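Local coordinates for intron-associated endonuclease 1 (Enterobacteria phage T4, PDB 1MK0), which probably cleaves DNA as a GIY-YIG homing endonuclease of a phage intron, this fragment being its catalytic domain with one engineered substitution, at residues Tyr66-Asp69 with Leu70-Arg74; Ala75-Trp78 with Ile79-Asn83; Gly38-Ser42 with Ile43-Arg47. The protein carries 1 engineered substitution. All coordinates share one frame; numbering follows the deposited sequence.

Interaction 1 of 3, residues Tyr66-Asp69 with Leu70-Arg74; sequences YEKD and LIIER
Tyr66 meets Ile71 where the chain turns into helix 68-81. Its CG lies anti to the backbone N (chi1 -168°), which brings the ring back along the helix start although the CB leads away, and Ile71 CG1 comes within 4.1 Å of Tyr66 CD2. Ile71 CG1 also packs against the tyrosine backbone, 3.8 Å from Tyr66 CA. Beyond this touch the tyrosine ring stacks with Phe96 and its hydroxyl is hydrogen-bonded to the backbone N of Gly97, so the C-terminal tail is drawn onto the start of the helix.

Glu67 occupies the N-cap position and contributes through its backbone: Glu67 O accepts a nearly straight bond from Ile71 N at 2.9 Å, while its carboxylate leads away from the segment that follows.

Lys68 opens the helix proper. Lys68 O receives Ile72 N at 3.0 Å, and the lysine side chain runs alongside that of Ile72 in the same direction. Extended past CG, the lysine lays its methylene groups along the isoleucine tip: Ile72 CD1 sits 3.6 Å from Lys68 CG and 3.5 Å from Lys68 CE. The aliphatic part of the lysine thereby packs against Ile72 from one turn earlier in the helix, with its ammonium carried further on.

Asp69 is linked less firmly. Glu73 N reaches Asp69 O at 3.4 Å, a weak bond, and a water gives a second weak bond to this oxygen while donating to Glu73 OE1 at 2.7 Å, bridging backbone and carboxylate on the exposed side of the helix.

Ile71, in contrast, faces inward to Ile5 and Ser20 of the sheet. The arrangement is that of the first turns of an amphipathic alpha helix, which here packs on the antiparallel sheet of the GIY-YIG domain.

Interaction 2 of 3, residues Ala75-Trp78 with Ile79-Asn83; sequences ANFW and IKELN. Engineered in segment 75-78: Ala75 (natural residue Glu).
Glu81 N and Phe77 O form the shortest of four successive i to i+4 bonds, 2.8 Å long, with the donor lying in the carbonyl plane. Phe77 O is gripped a second time by a water that donates to it at 2.7 Å and makes a weak bond to Glu81 OE2, joining the backbone to the carboxylate. Leu82 N closes on Trp78 O at 2.9 Å, its donor tilted 32° from the carbonyl plane; Ile79 N to Ala75 O and Lys80 N to Asn76 O complete the series. The helix then ends in a Schellman motif, in which Asn83 takes positive phi and its N makes a weak bond to Lys80 O.

Among the side chains, Asn76 OD1 accepts from the backbone N of Ala94, and Ile79 CD1 lies beside this oxygen. Phe77 and Glu81 run side by side in the same direction, with ring and carboxylate planes 14° apart. Glu81 CB lies over one face of the phenyl ring, toward its rim, and Glu81 OE2 comes to 3.9 Å from Phe77 CZ.

The glutamate stem also reaches the indole: Glu81 CG is 3.9 Å from Trp78 CZ3. Leu82 CG approaches the same ring at its edge, near the ring plane, 4.0 Å from Trp78 CE3, while Phe77 CE2 stands over the centre of one indole face. Trp78 NE1 is hydrogen-bonded to Glu62 OE2, and Trp78, Ile79 and Leu82 all touch Val18 of the sheet. Ala75, an engineered residue that is glutamate in nature, is buried against Ile5 and Ala94.

Chemically, the contact divides its work: i to i+4 bonds satisfy the carbonyls of Ala75 to Trp78, a water gives Phe77 O a second donor and is weakly held by Glu81 OE2, and the indole couples apolar packing on the sheet with a hydrogen bond to Glu62.

Interaction 3 of 3, residues Gly38-Ser42 with Ile43-Arg47; sequences GCHSS and IKLQR
Gln46 OE1 is gripped by the backbone N of His40 at 3.0 Å, close to the line of the side-chain C=O, and a water lies within hydrogen-bonding distance of both Gln46 OE1 and His40 O. This bond from the first turns of helix 43-52 back into the preceding loop accompanies a serine N-cap: Ser42 OG accepts from Leu45 N at 3.1 Å, and Ser42 O takes Gln46 N at 2.9 Å. The glutamine bends at chi2 (69°), which brings its amide beside Gly38, the Schellman residue ending helix 24-37; its NE2 is bound to Leu35 O and Asn50 OD1, so one amide ties together two helices and their connection.

Ser42 OG has a second partner in Tyr89 O. A further water links Ser41 O to Ile43 N, giving Ile43 N, in the first turn, an acceptor.

His40 is bonded at both ring nitrogens. Its NE2 is hydrogen-bonded to His31 ND1 of helix 24-37, and His40 ND1 accepts from Ser42 N at 2.9 Å. Over one face of the imidazole, Leu45 CD2 makes a CH-pi contact 3.9 Å from the centroid of the His40 ring.

How the interactions relate
Interaction 3 comes first along the chain, in the loop after helix 24-37 and the first turns of helix 43-52; interactions 1 and 2 follow in direct succession on helix 68-81, their centres about 13 Å apart. The centres of interactions 1 and 3 are about 24 Å apart, on opposite sides of the chain's centre. Interactions 2 and 3 come closer, about 7 Å between nearest atoms, without touching. Residues 66-83 span helix 68-81 with its N-cap and its Schellman end, packed on the antiparallel sheet. All belong to the single GIY-YIG catalytic domain: interactions 1 and 2 cover one helix from its start to its end, and interaction 3 joins two others.

Interaction 1 of 3, residues Tyr66-Asp69 with Leu70-Arg74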
loop_
_atom_site.group_PDB
_atom_site.type_symbol
_atom_site.label_atom_id
_atom_site.label_comp_id
_atom_site.label_asym_id
_atom_site.label_seq_id
_atom_site.Cartn_x
_atom_site.Cartn_y
_atom_site.Cartn_z
ATOM N N TYR A 66 13.114 -8.138 -2.754
ATOM C CA TYR A 66 12.589 -7.100 -3.629
ATOM C C TYR A 66 13.161 -7.282 -5.035
ATOM O O TYR A 66 14.075 -6.567 -5.458
ATOM C CB TYR A 66 12.933 -5.719 -3.063
ATOM C CG TYR A 66 12.202 -4.571 -3.723
ATOM C CD1 TYR A 66 12.854 -3.738 -4.630
ATOM C CD2 TYR A 66 10.865 -4.309 -3.433
ATOM C CE1 TYR A 66 12.197 -2.670 -5.230
ATOM C CE2 TYR A 66 10.193 -3.242 -4.029
ATOM C CZ TYR A 66 10.868 -2.426 -4.927
ATOM O OH TYR A 66 10.226 -1.363 -5.523
ATOM N N GLU A 67 12.619 -8.272 -5.735
ATOM C CA GLU A 67 13.020 -8.604 -7.096
ATOM C C GLU A 67 11.768 -8.493 -7.962
ATOM O O GLU A 67 10.731 -9.073 -7.643
ATOM C CB GLU A 67 13.583 -10.026 -7.148
ATOM C CG GLU A 67 14.856 -10.235 -6.332
ATOM C CD GLU A 67 16.034 -9.419 -6.845
ATOM O OE1 GLU A 67 16.148 -9.249 -8.077
ATOM O OE2 GLU A 67 16.853 -8.963 -6.020
ATOM N N LYS A 68 11.873 -7.751 -9.060
ATOM C CA LYS A 68 10.734 -7.516 -9.939
ATOM C C LYS A 68 9.795 -8.681 -10.214
ATOM O O LYS A 68 8.597 -8.588 -9.942
ATOM C CB LYS A 68 11.197 -6.927 -11.273
ATOM C CG LYS A 68 10.028 -6.506 -12.154
ATOM C CD LYS A 68 10.443 -5.553 -13.258
ATOM C CE LYS A 68 9.221 -5.055 -14.021
ATOM N NZ LYS A 68 9.561 -4.005 -15.023
ATOM N N ASP A 69 10.318 -9.770 -10.763
ATOM C CA ASP A 69 9.467 -10.910 -11.067
ATOM C C ASP A 69 8.621 -11.351 -9.877
ATOM O O ASP A 69 7.392 -11.416 -9.975
ATOM C CB ASP A 69 10.306 -12.079 -11.585
ATOM C CG ASP A 69 10.705 -11.905 -13.035
ATOM O OD1 ASP A 69 9.798 -11.724 -13.880
ATOM O OD2 ASP A 69 11.915 -11.948 -13.337
ATOM N N LEU A 70 9.274 -11.630 -8.753
ATOM C CA LEU A 70 8.578 -12.077 -7.548
ATOM C C LEU A 70 7.592 -11.049 -7.011
ATOM O O LEU A 70 6.446 -11.375 -6.716
ATOM C CB LEU A 70 9.574 -12.395 -6.430
ATOM C CG LEU A 70 10.625 -13.488 -6.612
ATOM C CD1 LEU A 70 11.424 -13.606 -5.320
ATOM C CD2 LEU A 70 9.963 -14.815 -6.952
ATOM N N ILE A 71 8.053 -9.812 -6.883
ATOM C CA ILE A 71 7.235 -8.738 -6.332
ATOM C C ILE A 71 5.943 -8.455 -7.085
ATOM O O ILE A 71 4.876 -8.375 -6.477
ATOM C CB ILE A 71 8.057 -7.436 -6.217
ATOM C CG1 ILE A 71 9.129 -7.603 -5.133
ATOM C CG2 ILE A 71 7.148 -6.258 -5.895
ATOM C CD1 ILE A 71 8.576 -7.705 -3.711
ATOM N N ILE A 72 6.029 -8.303 -8.400
ATOM C CA ILE A 72 4.830 -8.017 -9.177
ATOM C C ILE A 72 3.792 -9.132 -9.052
ATOM O O ILE A 72 2.611 -8.867 -8.819
ATOM C CB ILE A 72 5.178 -7.776 -10.664
ATOM C CG1 ILE A 72 5.998 -6.485 -10.791
ATOM C CG2 ILE A 72 3.908 -7.678 -11.493
ATOM C CD1 ILE A 72 6.426 -6.155 -12.203
ATOM N N GLU A 73 4.229 -10.379 -9.177
ATOM C CA GLU A 73 3.300 -11.498 -9.073
ATOM C C GLU A 73 2.633 -11.573 -7.705
ATOM O O GLU A 73 1.417 -11.741 -7.609
ATOM C CB GLU A 73 4.010 -12.820 -9.357
ATOM C CG GLU A 73 3.061 -14.009 -9.343
ATOM C CD GLU A 73 3.741 -15.314 -9.701
ATOM O OE1 GLU A 73 4.505 -15.338 -10.688
ATOM O OE2 GLU A 73 3.499 -16.318 -9.000
ATOM N N ARG A 74 3.427 -11.445 -6.649
ATOM C CA ARG A 74 2.892 -11.515 -5.295
ATOM C C ARG A 74 2.070 -10.289 -4.922
ATOM O O ARG A 74 1.088 -10.399 -4.187
ATOM C CB ARG A 74 4.026 -11.725 -4.287
ATOM C CG ARG A 74 4.753 -13.048 -4.482
ATOM C CD ARG A 74 3.769 -14.213 -4.520
ATOM N NE ARG A 74 3.106 -14.421 -3.237
ATOM C CZ ARG A 74 2.014 -15.163 -3.076
ATOM N NH1 ARG A 74 1.456 -15.761 -4.117
ATOM N NH2 ARG A 74 1.489 -15.323 -1.869
HETATM O O HOH W 1 6.107 -13.668 -12.159
#

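Interaction 2 of 3, residues Ala75-Trp78 with Ile79-Asn83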
loop_
_atom_site.group_PDB
_atom_site.type_symbol
_atom_site.label_atom_id
_atom_site.label_comp_id
_atom_site.label_asym_id
_atom_site.label_seq_id
_atom_site.Cartn_x
_atom_site.Cartn_y
_atom_site.Cartn_z
ATOM N N ALA A 75 2.469 -9.120 -5.415
ATOM C CA ALA A 75 1.713 -7.907 -5.129
ATOM C C ALA A 75 0.332 -8.044 -5.771
ATOM O O ALA A 75 -0.687 -7.737 -5.149
ATOM C CB ALA A 75 2.434 -6.689 -5.686
ATOM N N ASN A 76 0.296 -8.512 -7.017
ATOM C CA ASN A 76 -0.984 -8.679 -7.699
ATOM C C ASN A 76 -1.828 -9.757 -7.048
ATOM O O ASN A 76 -3.054 -9.669 -7.038
ATOM C CB ASN A 76 -0.784 -8.989 -9.180
ATOM C CG ASN A 76 -0.490 -7.747 -9.991
ATOM O OD1 ASN A 76 -1.020 -6.673 -9.705
ATOM N ND2 ASN A 76 0.337 -7.887 -11.016
ATOM N N PHE A 77 -1.178 -10.778 -6.499
ATOM C CA PHE A 77 -1.916 -11.831 -5.820
ATOM C C PHE A 77 -2.700 -11.217 -4.666
ATOM O O PHE A 77 -3.897 -11.451 -4.523
ATOM C CB PHE A 77 -0.974 -12.891 -5.247
ATOM C CG PHE A 77 -1.660 -13.856 -4.322
ATOM C CD1 PHE A 77 -2.466 -14.869 -4.827
ATOM C CD2 PHE A 77 -1.559 -13.706 -2.942
ATOM C CE1 PHE A 77 -3.164 -15.717 -3.973
ATOM C CE2 PHE A 77 -2.250 -14.544 -2.079
ATOM C CZ PHE A 77 -3.058 -15.554 -2.596
ATOM N N TRP A 78 -2.013 -10.433 -3.839
ATOM C CA TRP A 78 -2.657 -9.808 -2.691
ATOM C C TRP A 78 -3.685 -8.747 -3.049
ATOM O O TRP A 78 -4.682 -8.597 -2.344
ATOM C CB TRP A 78 -1.603 -9.243 -1.738
ATOM C CG TRP A 78 -0.921 -10.340 -0.976
ATOM C CD1 TRP A 78 0.384 -10.732 -1.075
ATOM C CD2 TRP A 78 -1.539 -11.232 -0.044
ATOM N NE1 TRP A 78 0.615 -11.818 -0.261
ATOM C CE2 TRP A 78 -0.551 -12.145 0.382
ATOM C CE3 TRP A 78 -2.838 -11.348 0.471
ATOM C CZ2 TRP A 78 -0.821 -13.166 1.299
ATOM C CZ3 TRP A 78 -3.106 -12.362 1.382
ATOM C CH2 TRP A 78 -2.100 -13.259 1.786
ATOM N N ILE A 79 -3.454 -8.012 -4.133
ATOM C CA ILE A 79 -4.411 -6.993 -4.559
ATOM C C ILE A 79 -5.732 -7.677 -4.897
ATOM O O ILE A 79 -6.804 -7.195 -4.541
ATOM C CB ILE A 79 -3.907 -6.229 -5.803
ATOM C CG1 ILE A 79 -2.777 -5.280 -5.405
ATOM C CG2 ILE A 79 -5.050 -5.446 -6.443
ATOM C CD1 ILE A 79 -2.108 -4.607 -6.587
ATOM N N LYS A 80 -5.647 -8.814 -5.579
ATOM C CA LYS A 80 -6.840 -9.555 -5.957
ATOM C C LYS A 80 -7.429 -10.282 -4.749
ATOM O O LYS A 80 -8.641 -10.274 -4.536
ATOM C CB LYS A 80 -6.498 -10.560 -7.058
ATOM C CG LYS A 80 -7.700 -11.293 -7.631
ATOM C CD LYS A 80 -7.302 -12.128 -8.835
ATOM C CE LYS A 80 -8.511 -12.789 -9.473
ATOM N NZ LYS A 80 -8.130 -13.540 -10.702
ATOM N N GLU A 81 -6.564 -10.903 -3.957
ATOM C CA GLU A 81 -6.999 -11.645 -2.779
ATOM C C GLU A 81 -7.773 -10.761 -1.809
ATOM O O GLU A 81 -8.794 -11.175 -1.253
ATOM C CB GLU A 81 -5.783 -12.246 -2.068
ATOM C CG GLU A 81 -6.121 -13.157 -0.900
ATOM C CD GLU A 81 -6.743 -14.475 -1.332
ATOM O OE1 GLU A 81 -7.121 -15.267 -0.444
ATOM O OE2 GLU A 81 -6.852 -14.724 -2.553
ATOM N N LEU A 82 -7.287 -9.537 -1.617
ATOM C CA LEU A 82 -7.916 -8.598 -0.702
ATOM C C LEU A 82 -8.874 -7.640 -1.404
ATOM O O LEU A 82 -9.413 -6.725 -0.779
ATOM C CB LEU A 82 -6.841 -7.812 0.057
ATOM C CG LEU A 82 -5.813 -8.677 0.796
ATOM C CD1 LEU A 82 -4.851 -7.783 1.566
ATOM C CD2 LEU A 82 -6.523 -9.631 1.747
ATOM N N ASN A 83 -9.080 -7.860 -2.701
ATOM C CA ASN A 83 -9.996 -7.037 -3.497
ATOM C C ASN A 83 -9.731 -5.556 -3.231
ATOM O O ASN A 83 -10.661 -4.767 -3.058
ATOM C CB ASN A 83 -11.437 -7.402 -3.117
ATOM C CG ASN A 83 -12.459 -6.821 -4.066
ATOM O OD1 ASN A 83 -12.304 -6.897 -5.284
ATOM N ND2 ASN A 83 -13.525 -6.251 -3.512
HETATM O O HOH W 2 -5.394 -13.538 -5.492
#

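Interaction 3 of 3, residues Gly38-Ser42 with Ile43-Arg47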
loop_
_atom_site.group_PDB
_atom_site.type_symbol
_atom_site.label_atom_id
_atom_site.label_comp_id
_atom_site.label_asym_id
_atom_site.label_seq_id
_atom_site.Cartn_x
_atom_site.Cartn_y
_atom_site.Cartn_z
ATOM N N GLY A 38 -0.181 16.122 -0.126
ATOM C CA GLY A 38 -1.316 16.067 -1.033
ATOM C C GLY A 38 -1.054 15.599 -2.450
ATOM O O GLY A 38 -1.877 15.826 -3.340
ATOM N N CYS A 39 0.069 14.926 -2.666
ATOM C CA CYS A 39 0.418 14.455 -4.002
ATOM C C CYS A 39 0.600 12.946 -4.119
ATOM O O CYS A 39 1.346 12.464 -4.974
ATOM C CB CYS A 39 1.682 15.175 -4.476
ATOM S SG CYS A 39 2.904 15.445 -3.154
ATOM N N HIS A 40 -0.101 12.197 -3.274
ATOM C CA HIS A 40 0.002 10.747 -3.306
ATOM C C HIS A 40 -0.499 10.189 -4.638
ATOM O O HIS A 40 -1.399 10.757 -5.259
ATOM C CB HIS A 40 -0.786 10.140 -2.148
ATOM C CG HIS A 40 -0.457 8.705 -1.892
ATOM N ND1 HIS A 40 -0.990 7.673 -2.634
ATOM C CD2 HIS A 40 0.394 8.132 -1.007
ATOM C CE1 HIS A 40 -0.481 6.528 -2.218
ATOM N NE2 HIS A 40 0.363 6.779 -1.233
ATOM N N SER A 41 0.094 9.077 -5.062
ATOM C CA SER A 41 -0.248 8.425 -6.324
ATOM C C SER A 41 -1.674 7.887 -6.401
ATOM O O SER A 41 -2.225 7.737 -7.492
ATOM C CB SER A 41 0.740 7.286 -6.609
ATOM O OG SER A 41 0.745 6.325 -5.564
ATOM N N SER A 42 -2.272 7.586 -5.255
ATOM C CA SER A 42 -3.634 7.072 -5.248
ATOM C C SER A 42 -4.628 8.121 -4.792
ATOM O O SER A 42 -4.626 8.517 -3.628
ATOM C CB SER A 42 -3.749 5.859 -4.329
ATOM O OG SER A 42 -5.115 5.558 -4.096
ATOM N N ILE A 43 -5.486 8.561 -5.705
ATOM C CA ILE A 43 -6.488 9.561 -5.367
ATOM C C ILE A 43 -7.427 9.030 -4.284
ATOM O O ILE A 43 -7.951 9.793 -3.474
ATOM C CB ILE A 43 -7.319 9.963 -6.613
ATOM C CG1 ILE A 43 -8.315 11.065 -6.243
ATOM C CG2 ILE A 43 -8.055 8.749 -7.164
ATOM C CD1 ILE A 43 -9.095 11.614 -7.433
ATOM N N LYS A 44 -7.626 7.715 -4.259
ATOM C CA LYS A 44 -8.514 7.113 -3.276
ATOM C C LYS A 44 -7.920 7.187 -1.879
ATOM O O LYS A 44 -8.619 7.522 -0.920
ATOM C CB LYS A 44 -8.821 5.665 -3.663
ATOM C CG LYS A 44 -9.453 5.556 -5.045
ATOM C CD LYS A 44 -10.044 4.180 -5.307
ATOM C CE LYS A 44 -8.987 3.101 -5.329
ATOM N NZ LYS A 44 -9.580 1.783 -5.705
ATOM N N LEU A 45 -6.631 6.885 -1.759
ATOM C CA LEU A 45 -5.988 6.950 -0.455
ATOM C C LEU A 45 -5.889 8.417 -0.045
ATOM O O LEU A 45 -6.101 8.762 1.121
ATOM C CB LEU A 45 -4.595 6.318 -0.506
ATOM C CG LEU A 45 -3.916 6.159 0.860
ATOM C CD1 LEU A 45 -4.746 5.245 1.760
ATOM C CD2 LEU A 45 -2.526 5.594 0.663
ATOM N N GLN A 46 -5.586 9.277 -1.012
ATOM C CA GLN A 46 -5.476 10.708 -0.745
ATOM C C GLN A 46 -6.797 11.267 -0.226
ATOM O O GLN A 46 -6.813 12.058 0.717
ATOM C CB GLN A 46 -5.065 11.467 -2.011
ATOM C CG GLN A 46 -4.759 12.940 -1.753
ATOM C CD GLN A 46 -3.488 13.142 -0.940
ATOM O OE1 GLN A 46 -2.382 12.910 -1.429
ATOM N NE2 GLN A 46 -3.642 13.568 0.311
ATOM N N ARG A 47 -7.903 10.862 -0.841
ATOM C CA ARG A 47 -9.218 11.330 -0.420
ATOM C C ARG A 47 -9.533 10.902 1.003
ATOM O O ARG A 47 -10.032 11.693 1.808
ATOM C CB ARG A 47 -10.300 10.798 -1.361
ATOM C CG ARG A 47 -10.370 11.529 -2.685
ATOM C CD ARG A 47 -11.389 10.876 -3.592
ATOM N NE ARG A 47 -11.649 11.669 -4.786
ATOM C CZ ARG A 47 -12.406 11.257 -5.796
ATOM N NH1 ARG A 47 -12.971 10.060 -5.750
ATOM N NH2 ARG A 47 -12.604 12.045 -6.845
HETATM O O HOH W 3 -2.939 13.058 -4.475
HETATM O O HOH W 4 -4.957 8.272 -8.557
#